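Local coordinates for 70 kDa protein (PDB 4B2N) that cleaves natural rubber oxidatively as a processive dioxygenase that carries two covalently bound c-type hemes, at residues 123-127 against 545-550; 257-261 against 603-608; 265-270 against 462-467. All coordinates share one frame; numbering follows the deposited sequence.

Contact 1: 123-127 against 545-550; sequences QWGYL and GIGGKN
Tyr126 and Lys549 meet where the loop 123-127 comes up to a type II beta turn running from Gly545 to Gly548; the turn is closed by its own Gly548 N to Gly545 O bond. Lys549 follows directly on the turn, and its side chain can be traced outward atom by atom. CB sits 3.4 Å from Tyr126 OH, and CG comes within 4.0 Å of Tyr126 CE1. The chain is extended beyond CG (chi2 -175°), and CD still touches Tyr126 CE1 while already nearing Trp124 O, at 3.7 Å. CE lies 3.8 Å from the same Trp124 O. NZ then donates to Trp124 O at 2.9 Å, in the carbonyl plane and with a C=O...N angle of 153°. The ammonium also forms a salt bridge with Asp620, which should help fix its position.

The Tyr126 hydroxyl binds the backbone as well: Lys549 N donates to Tyr126 OH at 3.2 Å, a somewhat bent bond of 141°, while Gln136 is a second hydrogen-bond partner of OH. On the turn side, Gly547 CA approaches Tyr126 CE1 obliquely. Helix 133-141, far from the heme sites, packs against Trp124 through Gln136, Val137 and Arg140, and supplies Arg140 to Asn550 OD1 and Tyr141 to Trp124 NE1. With its carboxamide almost perpendicular to the indole, Asn550 ends over one face of Trp124, ND2 lying 3.2 Å from CE3 near the rim of the ring.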
loop_
_atom_site.group_PDB
_atom_site.type_symbol
_atom_site.label_atom_id
_atom_site.label_comp_id
_atom_site.label_asym_id
_atom_site.label_seq_id
_atom_site.Cartn_x
_atom_site.Cartn_y
_atom_site.Cartn_z
ATOM N N GLN A 123 -17.195 -6.103 -22.688
ATOM C CA GLN A 123 -16.444 -7.135 -21.996
ATOM C C GLN A 123 -17.157 -7.653 -20.762
ATOM O O GLN A 123 -16.829 -8.716 -20.219
ATOM C CB GLN A 123 -15.019 -6.612 -21.591
ATOM C CG GLN A 123 -14.047 -6.667 -22.801
ATOM C CD GLN A 123 -14.447 -5.730 -23.918
ATOM O OE1 GLN A 123 -14.813 -4.534 -23.699
ATOM N NE2 GLN A 123 -14.439 -6.272 -25.148
ATOM N N TRP A 124 -18.116 -6.893 -20.259
ATOM C CA TRP A 124 -18.919 -7.419 -19.119
ATOM C C TRP A 124 -20.030 -8.314 -19.649
ATOM O O TRP A 124 -20.761 -8.896 -18.867
ATOM C CB TRP A 124 -19.649 -6.291 -18.435
ATOM C CG TRP A 124 -18.811 -5.143 -17.934
ATOM C CD1 TRP A 124 -17.432 -5.105 -17.749
ATOM C CD2 TRP A 124 -19.291 -3.835 -17.566
ATOM N NE1 TRP A 124 -17.025 -3.897 -17.323
ATOM C CE2 TRP A 124 -18.105 -3.073 -17.155
ATOM C CE3 TRP A 124 -20.540 -3.233 -17.519
ATOM C CZ2 TRP A 124 -18.185 -1.753 -16.712
ATOM C CZ3 TRP A 124 -20.610 -1.877 -17.128
ATOM C CH2 TRP A 124 -19.466 -1.171 -16.687
ATOM N N GLY A 125 -20.231 -8.343 -20.973
ATOM C CA GLY A 125 -21.325 -9.147 -21.557
ATOM C C GLY A 125 -22.603 -8.343 -21.837
ATOM O O GLY A 125 -23.627 -8.955 -22.134
ATOM N N TYR A 126 -22.541 -7.001 -21.857
ATOM C CA TYR A 126 -23.716 -6.184 -22.171
ATOM C C TYR A 126 -23.604 -5.914 -23.681
ATOM O O TYR A 126 -22.485 -5.954 -24.242
ATOM C CB TYR A 126 -23.723 -4.855 -21.417
ATOM C CG TYR A 126 -23.941 -4.983 -19.912
ATOM C CD1 TYR A 126 -24.372 -6.207 -19.309
ATOM C CD2 TYR A 126 -23.785 -3.904 -19.119
ATOM C CE1 TYR A 126 -24.600 -6.307 -17.893
ATOM C CE2 TYR A 126 -23.989 -3.964 -17.735
ATOM C CZ TYR A 126 -24.422 -5.153 -17.149
ATOM O OH TYR A 126 -24.614 -5.179 -15.790
ATOM N N LEU A 127 -24.728 -5.623 -24.314
ATOM C CA LEU A 127 -24.647 -5.368 -25.746
ATOM C C LEU A 127 -24.650 -3.872 -26.040
ATOM O O LEU A 127 -24.067 -3.470 -27.032
ATOM C CB LEU A 127 -25.815 -6.005 -26.498
ATOM C CG LEU A 127 -25.834 -7.536 -26.449
ATOM C CD1 LEU A 127 -27.187 -8.076 -26.942
ATOM C CD2 LEU A 127 -24.723 -8.116 -27.319
ATOM N N GLY A 545 -26.380 -3.455 -11.431
ATOM C CA GLY A 545 -26.800 -2.336 -12.253
ATOM C C GLY A 545 -27.723 -2.840 -13.383
ATOM O O GLY A 545 -28.124 -3.997 -13.408
ATOM N N ILE A 546 -28.094 -1.935 -14.287
ATOM C CA ILE A 546 -28.887 -2.274 -15.515
ATOM C C ILE A 546 -28.149 -3.251 -16.376
ATOM O O ILE A 546 -27.002 -3.004 -16.826
ATOM C CB ILE A 546 -29.201 -1.041 -16.319
ATOM C CG1 ILE A 546 -30.162 -0.180 -15.478
ATOM C CG2 ILE A 546 -29.862 -1.407 -17.659
ATOM C CD1 ILE A 546 -30.272 1.216 -16.025
ATOM N N GLY A 547 -28.808 -4.364 -16.664
ATOM C CA GLY A 547 -28.110 -5.527 -17.241
ATOM C C GLY A 547 -28.016 -6.682 -16.231
ATOM O O GLY A 547 -27.701 -7.849 -16.602
ATOM N N GLY A 548 -28.236 -6.379 -14.959
ATOM C CA GLY A 548 -28.287 -7.468 -13.990
ATOM C C GLY A 548 -26.966 -7.936 -13.418
ATOM O O GLY A 548 -26.936 -8.925 -12.694
ATOM N N LYS A 549 -25.863 -7.257 -13.768
ATOM C CA LYS A 549 -24.578 -7.583 -13.191
ATOM C C LYS A 549 -23.974 -6.368 -12.472
ATOM O O LYS A 549 -24.593 -5.316 -12.395
ATOM C CB LYS A 549 -23.603 -8.086 -14.271
ATOM C CG LYS A 549 -24.199 -9.176 -15.179
ATOM C CD LYS A 549 -23.135 -9.698 -16.136
ATOM C CE LYS A 549 -23.755 -10.599 -17.219
ATOM N NZ LYS A 549 -22.663 -11.024 -18.139
ATOM N N ASN A 550 -22.774 -6.547 -11.944
ATOM C CA ASN A 550 -22.006 -5.469 -11.251
ATOM C C ASN A 550 -22.578 -4.967 -9.955
ATOM O O ASN A 550 -22.547 -3.767 -9.670
ATOM C CB ASN A 550 -21.740 -4.320 -12.214
ATOM C CG ASN A 550 -20.949 -4.821 -13.442
ATOM O OD1 ASN A 550 -20.132 -5.693 -13.292
ATOM N ND2 ASN A 550 -21.204 -4.292 -14.593
#

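Contact 2: 257-261 against 603-608; sequences LLPAL and VAAQYL
Leu257 and Leu261 meet Val603, Ala604 and Tyr607 through aliphatic contacts, which make up most of this buried interface. Leu257 turns CG to the far side from its own N (chi1 175°), and its two methyls then serve different neighbours: CD2 faces Val603 CG1 at 4.2 Å, whereas CD1 presses against Ala604 CB at 3.4 Å, tighter than usual for two carbons. Leu261 divides its branches similarly, with CD2 lying 3.9 Å from Val603 CG1 and CD1 touching Tyr607 CB at 3.7 Å. Val603 CG1 is therefore met by a methyl from each leucine, both side chains crossing it at about a right angle.

The two segments lie on helices 253-261 and 599-607, packed side by side as a nearly parallel pair: the axes of the short stretches 257-261 and 603-607 pass 9.9 Å apart, with N-to-C directions 13° apart. Ala260 and Ala604 form the closest CA pair at 6.3 Å, and their CB atoms meet at 4.4 Å. The first helix is kinked at Pro259-Ala260: the proline nitrogen has no hydrogen to give to the preceding turn, and Ala260 N bonds three residues back, to Leu257 O.

Contacts with flat or polar groups are fewer. Leu261 CG lies over one face of the Tyr607 ring, displaced toward its rim. Leu608, just past the end of its helix, extends CD2 toward the Ala260 carbonyl oxygen. Beyond the pair, Pro259 O accepts from Arg474 and Gln606 OE1 from the backbone N of Leu237.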
loop_
_atom_site.group_PDB
_atom_site.type_symbol
_atom_site.label_atom_id
_atom_site.label_comp_id
_atom_site.label_asym_id
_atom_site.label_seq_id
_atom_site.Cartn_x
_atom_site.Cartn_y
_atom_site.Cartn_z
ATOM N N LEU A 257 9.503 -8.737 -9.577
ATOM C CA LEU A 257 9.574 -8.733 -11.070
ATOM C C LEU A 257 10.609 -7.780 -11.683
ATOM O O LEU A 257 11.174 -8.061 -12.739
ATOM C CB LEU A 257 8.188 -8.445 -11.724
ATOM C CG LEU A 257 8.198 -8.302 -13.247
ATOM C CD1 LEU A 257 8.430 -9.711 -13.804
ATOM C CD2 LEU A 257 6.954 -7.726 -13.910
ATOM N N LEU A 258 10.716 -6.572 -11.112
ATOM C CA LEU A 258 11.682 -5.534 -11.521
ATOM C C LEU A 258 13.021 -6.052 -12.130
ATOM O O LEU A 258 13.370 -5.671 -13.284
ATOM C CB LEU A 258 11.938 -4.545 -10.320
ATOM C CG LEU A 258 10.737 -3.672 -9.889
ATOM C CD1 LEU A 258 11.123 -2.835 -8.710
ATOM C CD2 LEU A 258 10.281 -2.766 -11.047
ATOM N N PRO A 259 13.778 -6.889 -11.404
ATOM C CA PRO A 259 15.095 -7.205 -12.022
ATOM C C PRO A 259 15.046 -8.111 -13.231
ATOM O O PRO A 259 16.053 -8.190 -13.952
ATOM C CB PRO A 259 15.871 -7.871 -10.892
ATOM C CG PRO A 259 14.834 -8.354 -9.923
ATOM C CD PRO A 259 13.731 -7.335 -9.996
ATOM N N ALA A 260 13.897 -8.757 -13.461
ATOM C CA ALA A 260 13.695 -9.549 -14.676
ATOM C C ALA A 260 13.637 -8.703 -15.923
ATOM O O ALA A 260 14.098 -9.142 -16.930
ATOM C CB ALA A 260 12.401 -10.363 -14.595
ATOM N N LEU A 261 13.053 -7.498 -15.852
ATOM C CA LEU A 261 12.725 -6.723 -17.040
ATOM C C LEU A 261 13.713 -5.583 -17.192
ATOM O O LEU A 261 14.082 -5.251 -18.315
ATOM C CB LEU A 261 11.330 -6.124 -16.889
ATOM C CG LEU A 261 10.101 -6.863 -17.487
ATOM C CD1 LEU A 261 10.224 -8.375 -17.428
ATOM C CD2 LEU A 261 8.809 -6.389 -16.772
ATOM N N VAL A 603 4.231 -12.085 -17.436
ATOM C CA VAL A 603 4.982 -10.968 -18.086
ATOM C C VAL A 603 6.492 -11.288 -18.167
ATOM O O VAL A 603 7.148 -11.124 -19.201
ATOM C CB VAL A 603 4.697 -9.631 -17.321
ATOM C CG1 VAL A 603 5.645 -8.513 -17.793
ATOM C CG2 VAL A 603 3.261 -9.213 -17.598
ATOM N N ALA A 604 7.049 -11.664 -17.042
ATOM C CA ALA A 604 8.427 -12.172 -16.959
ATOM C C ALA A 604 8.705 -13.299 -17.956
ATOM O O ALA A 604 9.679 -13.189 -18.728
ATOM C CB ALA A 604 8.705 -12.647 -15.541
ATOM N N ALA A 605 7.840 -14.327 -17.973
ATOM C CA ALA A 605 8.012 -15.483 -18.887
ATOM C C ALA A 605 8.044 -14.951 -20.285
ATOM O O ALA A 605 8.950 -15.243 -21.090
ATOM C CB ALA A 605 6.855 -16.451 -18.723
ATOM N N GLN A 606 7.089 -14.094 -20.598
ATOM C CA GLN A 606 7.027 -13.652 -21.995
ATOM C C GLN A 606 8.225 -12.779 -22.383
ATOM O O GLN A 606 8.772 -12.952 -23.485
ATOM C CB GLN A 606 5.690 -12.915 -22.308
ATOM C CG GLN A 606 5.605 -12.478 -23.768
ATOM C CD GLN A 606 4.335 -11.702 -24.037
ATOM O OE1 GLN A 606 3.883 -10.943 -23.176
ATOM N NE2 GLN A 606 3.706 -11.947 -25.204
ATOM N N TYR A 607 8.613 -11.813 -21.543
ATOM C CA TYR A 607 9.819 -11.036 -21.859
ATOM C C TYR A 607 11.097 -11.876 -21.874
ATOM O O TYR A 607 12.100 -11.443 -22.404
ATOM C CB TYR A 607 10.038 -9.900 -20.848
ATOM C CG TYR A 607 9.242 -8.674 -21.244
ATOM C CD1 TYR A 607 7.913 -8.531 -20.846
ATOM C CD2 TYR A 607 9.786 -7.715 -22.060
ATOM C CE1 TYR A 607 7.147 -7.411 -21.219
ATOM C CE2 TYR A 607 9.061 -6.600 -22.423
ATOM C CZ TYR A 607 7.747 -6.434 -22.002
ATOM O OH TYR A 607 7.035 -5.320 -22.451
ATOM N N LEU A 608 11.082 -13.026 -21.236
ATOM C CA LEU A 608 12.287 -13.858 -21.171
ATOM C C LEU A 608 12.177 -14.996 -22.217
ATOM O O LEU A 608 12.953 -15.959 -22.215
ATOM C CB LEU A 608 12.490 -14.361 -19.722
ATOM C CG LEU A 608 12.958 -13.258 -18.761
ATOM C CD1 LEU A 608 12.909 -13.839 -17.354
ATOM C CD2 LEU A 608 14.315 -12.593 -19.075
#

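Contact 3: 265-270 against 462-467; sequences ETLTLA and YPSDNI
Thr268 and Asp465 are brought together by two first torsions: Asp465 carries CG opposite its backbone N (chi1 180°), and Thr268 holds OG1 beside its own N (chi1 -55°). Thr268 OG1 donates to Asp465 OD1 at 2.5 Å, a bond so short that its exact length is doubtful. Thr266 OG1 in turn donates to Thr268 OG1 at 2.6 Å, so the Thr268 hydroxyl both accepts and donates. Thr266 CG2 lies 3.3 Å from Pro463 O and also touches Pro463 CB. The ring of Pro463 also takes Glu265 across it, with OE2 3.4 Å from Pro463 CG. At the other end, the Ile467 tip packs closely, CD1 lying 3.5 Å from Ala270 CB and near the Leu269 carbonyl oxygen.

The loop 265-270 runs beside the loop that leads into helix 467-481, away from the heme sites. Asp465 is the centre of an inverse gamma turn, and Asn466 occupies the N-cap position of that helix, where Ile467 begins the first turn. The helix also contributes Arg474, which binds Ala270 O, while helix 326-331 lies against Thr268 and Asp465 through Ala326 and binds Thr266 O through Arg330.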
loop_
_atom_site.group_PDB
_atom_site.type_symbol
_atom_site.label_atom_id
_atom_site.label_comp_id
_atom_site.label_asym_id
_atom_site.label_seq_id
_atom_site.Cartn_x
_atom_site.Cartn_y
_atom_site.Cartn_z
ATOM N N GLU A 265 20.551 -0.795 -12.567
ATOM C CA GLU A 265 21.358 0.396 -12.382
ATOM C C GLU A 265 20.842 1.574 -13.197
ATOM O O GLU A 265 21.016 2.729 -12.791
ATOM C CB GLU A 265 22.791 0.107 -12.772
ATOM C CG GLU A 265 23.519 -0.872 -11.842
ATOM C CD GLU A 265 24.906 -1.105 -12.390
ATOM O OE1 GLU A 265 25.130 -2.008 -13.233
ATOM O OE2 GLU A 265 25.792 -0.331 -12.031
ATOM N N THR A 266 20.215 1.296 -14.349
ATOM C CA THR A 266 19.869 2.367 -15.266
ATOM C C THR A 266 18.358 2.475 -15.529
ATOM O O THR A 266 17.908 3.504 -15.967
ATOM C CB THR A 266 20.551 2.177 -16.632
ATOM O OG1 THR A 266 19.922 1.087 -17.330
ATOM C CG2 THR A 266 22.065 1.902 -16.421
ATOM N N LEU A 267 17.600 1.419 -15.212
ATOM C CA LEU A 267 16.196 1.323 -15.524
ATOM C C LEU A 267 15.909 1.168 -17.024
ATOM O O LEU A 267 14.756 1.292 -17.423
ATOM C CB LEU A 267 15.337 2.461 -14.842
ATOM C CG LEU A 267 15.573 2.684 -13.330
ATOM C CD1 LEU A 267 14.589 3.811 -12.840
ATOM C CD2 LEU A 267 15.416 1.380 -12.590
ATOM N N THR A 268 16.925 0.835 -17.827
ATOM C CA THR A 268 16.716 0.377 -19.173
ATOM C C THR A 268 15.856 -0.913 -19.176
ATOM O O THR A 268 16.017 -1.810 -18.337
ATOM C CB THR A 268 18.063 0.030 -19.849
ATOM O OG1 THR A 268 18.940 1.162 -19.773
ATOM C CG2 THR A 268 17.856 -0.347 -21.271
ATOM N N LEU A 269 14.879 -0.950 -20.066
ATOM C CA LEU A 269 14.134 -2.168 -20.282
ATOM C C LEU A 269 15.080 -3.129 -21.039
ATOM O O LEU A 269 15.399 -2.926 -22.181
ATOM C CB LEU A 269 12.885 -1.905 -21.136
ATOM C CG LEU A 269 12.016 -3.105 -21.545
ATOM C CD1 LEU A 269 11.525 -3.856 -20.314
ATOM C CD2 LEU A 269 10.816 -2.687 -22.405
ATOM N N ALA A 270 15.544 -4.148 -20.361
ATOM C CA ALA A 270 16.529 -5.065 -20.924
ATOM C C ALA A 270 16.398 -6.349 -20.115
ATOM O O ALA A 270 17.080 -6.535 -19.121
ATOM C CB ALA A 270 17.937 -4.450 -20.789
ATOM N N TYR A 462 25.501 7.229 -14.362
ATOM C CA TYR A 462 24.706 6.097 -14.717
ATOM C C TYR A 462 25.462 5.268 -15.780
ATOM O O TYR A 462 26.004 5.849 -16.727
ATOM C CB TYR A 462 23.360 6.605 -15.183
ATOM C CG TYR A 462 22.535 6.992 -13.932
ATOM C CD1 TYR A 462 22.207 6.006 -12.968
ATOM C CD2 TYR A 462 22.132 8.319 -13.681
ATOM C CE1 TYR A 462 21.506 6.345 -11.813
ATOM C CE2 TYR A 462 21.398 8.653 -12.519
ATOM C CZ TYR A 462 21.106 7.654 -11.594
ATOM O OH TYR A 462 20.397 7.895 -10.403
ATOM N N PRO A 463 25.508 3.929 -15.624
ATOM C CA PRO A 463 25.981 3.075 -16.687
ATOM C C PRO A 463 25.197 3.412 -17.963
ATOM O O PRO A 463 24.129 4.033 -17.890
ATOM C CB PRO A 463 25.614 1.670 -16.177
ATOM C CG PRO A 463 25.738 1.812 -14.691
ATOM C CD PRO A 463 25.150 3.152 -14.422
ATOM N N SER A 464 25.751 3.045 -19.099
ATOM C CA SER A 464 25.104 3.269 -20.405
ATOM C C SER A 464 23.745 2.582 -20.572
ATOM O O SER A 464 23.507 1.421 -20.181
ATOM C CB SER A 464 26.033 2.863 -21.555
ATOM O OG SER A 464 26.316 1.485 -21.427
ATOM N N ASP A 465 22.887 3.307 -21.247
ATOM C CA ASP A 465 21.542 2.922 -21.467
ATOM C C ASP A 465 21.593 2.181 -22.786
ATOM O O ASP A 465 21.278 2.738 -23.827
ATOM C CB ASP A 465 20.701 4.193 -21.600
ATOM C CG ASP A 465 19.274 3.912 -21.835
ATOM O OD1 ASP A 465 18.779 2.817 -21.582
ATOM O OD2 ASP A 465 18.601 4.805 -22.320
ATOM N N ASN A 466 22.077 0.948 -22.760
ATOM C CA ASN A 466 21.997 0.152 -23.982
ATOM C C ASN A 466 22.078 -1.290 -23.614
ATOM O O ASN A 466 22.547 -1.657 -22.538
ATOM C CB ASN A 466 22.960 0.563 -25.111
ATOM C CG ASN A 466 24.341 0.054 -24.915
ATOM O OD1 ASN A 466 25.115 0.700 -24.204
ATOM N ND2 ASN A 466 24.676 -1.113 -25.496
ATOM N N ILE A 467 21.430 -2.036 -24.471
ATOM C CA ILE A 467 20.995 -3.401 -24.217
ATOM C C ILE A 467 22.271 -4.230 -24.187
ATOM O O ILE A 467 22.456 -5.030 -23.260
ATOM C CB ILE A 467 20.060 -3.899 -25.357
ATOM C CG1 ILE A 467 18.704 -3.163 -25.354
ATOM C CG2 ILE A 467 19.821 -5.419 -25.262
ATOM C CD1 ILE A 467 17.941 -3.411 -24.087
#

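In the fold
Contact 2 is the buried member of the set, a helix pair joined by methyl groups; contacts 1 and 3 are partly buried loop pairings in which side-chain hydroxyls, a carboxylate or an ammonium carry the bonding. Contacts 2 and 3 are neighbours, with centres about 15 Å apart: the chain leaves helix 253-261 into the loop 265-270, Leu261 O probably accepts from Ala270 N at 2.7 Å, and Leu269 CD1 reaches Tyr607. Arg474 binds the backbone of both. Contact 1 stands apart, its centre about 35 Å from that of contact 2 and about 45 Å from that of contact 3, and several of its outside partners lie on helix 133-141.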